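Local coordinates for McyG protein (Microcystis aeruginosa PCC 7806, PDB 4R0M) that probably activates phenylalanine or a related phenyl-bearing acid as its adenylate and passes it to a carrier domain during microcystin biosynthesis, at residues L262-Q267 with V291-S296. Sequence-based numbering, arbitrary orientation.
Sequences LIQKHQ and VSYNLS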
ATOM      1  N   LEU A 262      -2.165 -13.117 -16.058  1.00 36.57           N
ATOM      2  CA  LEU A 262      -0.935 -12.380 -16.335  1.00 35.36           C
ATOM      3  C   LEU A 262       0.301 -13.028 -15.711  1.00 35.46           C
ATOM      4  O   LEU A 262       1.392 -12.956 -16.282  1.00 35.92           O
ATOM      5  CB  LEU A 262      -1.070 -10.920 -15.899  1.00 34.20           C
ATOM      6  CG  LEU A 262      -1.987 -10.024 -16.746  1.00 33.57           C
ATOM      7  CD1 LEU A 262      -2.363  -8.769 -15.972  1.00 32.86           C
ATOM      8  CD2 LEU A 262      -1.363  -9.671 -18.092  1.00 32.71           C
ATOM      9  N   ILE A 263       0.125 -13.662 -14.552  1.00 35.16           N
ATOM     10  CA  ILE A 263       1.197 -14.439 -13.927  1.00 35.68           C
ATOM     11  C   ILE A 263       1.606 -15.601 -14.841  1.00 36.44           C
ATOM     12  O   ILE A 263       2.795 -15.852 -15.040  1.00 36.72           O
ATOM     13  CB  ILE A 263       0.796 -14.962 -12.525  1.00 34.91           C
ATOM     14  CG1 ILE A 263       0.672 -13.798 -11.534  1.00 34.59           C
ATOM     15  CG2 ILE A 263       1.811 -15.976 -12.010  1.00 34.21           C
ATOM     16  CD1 ILE A 263      -0.117 -14.125 -10.283  1.00 33.87           C
ATOM     17  N   GLN A 264       0.608 -16.282 -15.400  1.00 36.99           N
ATOM     18  CA  GLN A 264       0.816 -17.412 -16.300  1.00 37.79           C
ATOM     19  C   GLN A 264       1.444 -16.983 -17.628  1.00 38.30           C
ATOM     20  O   GLN A 264       2.428 -17.578 -18.074  1.00 38.56           O
ATOM     21  CB  GLN A 264      -0.514 -18.126 -16.558  1.00 38.66           C
ATOM     22  CG  GLN A 264      -0.418 -19.331 -17.481  1.00 39.46           C
ATOM     23  CD  GLN A 264      -1.777 -19.889 -17.861  1.00 40.23           C
ATOM     24  OE1 GLN A 264      -2.179 -20.944 -17.376  1.00 39.82           O
ATOM     25  NE2 GLN A 264      -2.493 -19.177 -18.730  1.00 40.20           N
ATOM     26  N   LYS A 265       0.861 -15.954 -18.243  1.00 38.01           N
ATOM     27  CA  LYS A 265       1.275 -15.463 -19.557  1.00 37.69           C
ATOM     28  C   LYS A 265       2.713 -14.938 -19.573  1.00 37.37           C
ATOM     29  O   LYS A 265       3.450 -15.167 -20.533  1.00 37.73           O
ATOM     30  CB  LYS A 265       0.314 -14.367 -20.030  1.00 38.42           C
ATOM     31  CG  LYS A 265       0.577 -13.850 -21.436  1.00 39.65           C
ATOM     32  CD  LYS A 265      -0.237 -12.600 -21.727  1.00 40.97           C
ATOM     33  CE  LYS A 265       0.083 -12.044 -23.106  1.00 42.11           C
ATOM     34  NZ  LYS A 265      -0.808 -10.906 -23.470  1.00 42.63           N
ATOM     35  N   HIS A 266       3.101 -14.239 -18.511  1.00 36.13           N
ATOM     36  CA  HIS A 266       4.407 -13.586 -18.451  1.00 35.08           C
ATOM     37  C   HIS A 266       5.403 -14.314 -17.595  1.00 34.71           C
ATOM     38  O   HIS A 266       6.510 -13.818 -17.367  1.00 34.82           O
ATOM     39  CB  HIS A 266       4.252 -12.153 -17.964  1.00 34.66           C
ATOM     40  CG  HIS A 266       3.615 -11.236 -18.975  1.00 34.68           C
ATOM     41  ND1 HIS A 266       4.324 -10.612 -19.930  1.00 34.51           N
ATOM     42  CD2 HIS A 266       2.289 -10.853 -19.155  1.00 34.78           C
ATOM     43  CE1 HIS A 266       3.499  -9.864 -20.684  1.00 34.48           C
ATOM     44  NE2 HIS A 266       2.254 -10.011 -20.210  1.00 34.75           N
ATOM     45  N   GLN A 267       5.023 -15.501 -17.123  1.00 34.27           N
ATOM     46  CA  GLN A 267       5.869 -16.312 -16.245  1.00 34.01           C
ATOM     47  C   GLN A 267       6.419 -15.481 -15.083  1.00 33.51           C
ATOM     48  O   GLN A 267       7.632 -15.392 -14.873  1.00 33.75           O
ATOM     49  CB  GLN A 267       6.988 -17.006 -17.039  1.00 34.48           C
ATOM     50  CG  GLN A 267       6.508 -18.169 -17.899  1.00 34.71           C
ATOM     51  CD  GLN A 267       5.968 -19.324 -17.074  1.00 35.17           C
ATOM     52  OE1 GLN A 267       4.762 -19.570 -17.045  1.00 36.04           O
ATOM     53  NE2 GLN A 267       6.859 -20.028 -16.384  1.00 35.45           N
ATOM     54  N   VAL A 291     -11.844 -23.787 -15.218  1.00 53.17           N
ATOM     55  CA  VAL A 291     -10.627 -23.423 -15.946  1.00 51.82           C
ATOM     56  C   VAL A 291      -9.399 -23.779 -15.108  1.00 50.38           C
ATOM     57  O   VAL A 291      -9.493 -23.936 -13.888  1.00 50.55           O
ATOM     58  CB  VAL A 291     -10.584 -21.925 -16.349  1.00 51.74           C
ATOM     59  CG1 VAL A 291     -11.669 -21.606 -17.367  1.00 52.81           C
ATOM     60  CG2 VAL A 291     -10.695 -21.015 -15.132  1.00 51.29           C
ATOM     61  N   SER A 292      -8.253 -23.919 -15.768  1.00 48.64           N
ATOM     62  CA  SER A 292      -7.002 -24.186 -15.067  1.00 47.52           C
ATOM     63  C   SER A 292      -5.894 -23.248 -15.524  1.00 45.81           C
ATOM     64  O   SER A 292      -5.698 -23.032 -16.721  1.00 45.54           O
ATOM     65  CB  SER A 292      -6.575 -25.651 -15.225  1.00 47.85           C
ATOM     66  OG  SER A 292      -6.454 -26.003 -16.590  1.00 48.96           O
ATOM     67  N   TYR A 293      -5.191 -22.686 -14.546  1.00 43.65           N
ATOM     68  CA  TYR A 293      -4.049 -21.818 -14.786  1.00 41.68           C
ATOM     69  C   TYR A 293      -2.769 -22.523 -14.356  1.00 40.50           C
ATOM     70  O   TYR A 293      -2.789 -23.390 -13.480  1.00 39.95           O
ATOM     71  CB  TYR A 293      -4.194 -20.509 -14.004  1.00 41.45           C
ATOM     72  CG  TYR A 293      -5.320 -19.610 -14.465  1.00 41.91           C
ATOM     73  CD1 TYR A 293      -5.119 -18.669 -15.476  1.00 41.52           C
ATOM     74  CD2 TYR A 293      -6.588 -19.686 -13.879  1.00 42.30           C
ATOM     75  CE1 TYR A 293      -6.146 -17.838 -15.896  1.00 41.80           C
ATOM     76  CE2 TYR A 293      -7.622 -18.857 -14.292  1.00 42.09           C
ATOM     77  CZ  TYR A 293      -7.396 -17.936 -15.300  1.00 42.30           C
ATOM     78  OH  TYR A 293      -8.417 -17.113 -15.716  1.00 42.33           O
ATOM     79  N   ASN A 294      -1.660 -22.146 -14.984  1.00 38.85           N
ATOM     80  CA  ASN A 294      -0.341 -22.599 -14.567  1.00 37.78           C
ATOM     81  C   ASN A 294       0.389 -21.459 -13.859  1.00 36.49           C
ATOM     82  O   ASN A 294       0.780 -20.471 -14.487  1.00 35.66           O
ATOM     83  CB  ASN A 294       0.460 -23.112 -15.773  1.00 38.39           C
ATOM     84  CG  ASN A 294       1.887 -23.500 -15.415  1.00 38.29           C
ATOM     85  OD1 ASN A 294       2.195 -23.819 -14.265  1.00 38.11           O
ATOM     86  ND2 ASN A 294       2.768 -23.479 -16.409  1.00 38.72           N
ATOM     87  N   LEU A 295       0.564 -21.608 -12.550  1.00 35.54           N
ATOM     88  CA  LEU A 295       1.184 -20.571 -11.728  1.00 35.08           C
ATOM     89  C   LEU A 295       2.519 -21.018 -11.128  1.00 34.78           C
ATOM     90  O   LEU A 295       3.013 -20.411 -10.174  1.00 34.49           O
ATOM     91  CB  LEU A 295       0.218 -20.128 -10.620  1.00 35.13           C
ATOM     92  CG  LEU A 295      -1.182 -19.643 -11.017  1.00 35.02           C
ATOM     93  CD1 LEU A 295      -2.000 -19.320  -9.776  1.00 34.97           C
ATOM     94  CD2 LEU A 295      -1.124 -18.444 -11.953  1.00 34.60           C
ATOM     95  N   SER A 296       3.105 -22.066 -11.703  1.00 34.59           N
ATOM     96  CA  SER A 296       4.356 -22.645 -11.200  1.00 34.72           C
ATOM     97  C   SER A 296       5.563 -21.700 -11.247  1.00 34.47           C
ATOM     98  O   SER A 296       6.539 -21.911 -10.528  1.00 34.85           O
ATOM     99  CB  SER A 296       4.668 -23.959 -11.922  1.00 34.91           C
ATOM    100  OG  SER A 296       4.632 -23.792 -13.328  1.00 35.59           O
TER
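Ile263, on the last full turn of helix 258-265, meets Leu295 through one branch: its CG2 lies 3.8 Å from Leu295 CD2, and the two side chains cross at a slant. Both residues are buried, and Leu295 also rests on Leu260 one turn earlier, so branched aliphatic chains suit this inner side of the helix. Gln264 follows on the more exposed side and supplies the polar half of the contact. Its chain leaves anti to the backbone N (chi1 -180°) and stays extended beyond CG, long enough for OE1 to accept from Asn294 N at 2.7 Å, with the donor tilted 21° from the carbonyl plane. At the root of the same side chain, Gln264 CA makes a CH...O contact of 3.6 Å with Asn294 O. In the mixed sheet of this AMP-binding (ANL-family) domain, strand 270-273 follows the helix and neighbours strand 300-303, into which the loop 291-296 leads. Asn294 suits that loop because it also turns the chain: its OD1 accepts from Ser296 N at 3.2 Å, an Asx turn, and from Ser296 OG at 2.6 Å. Beyond the helix, the side chain of Gln267 touches Ser297.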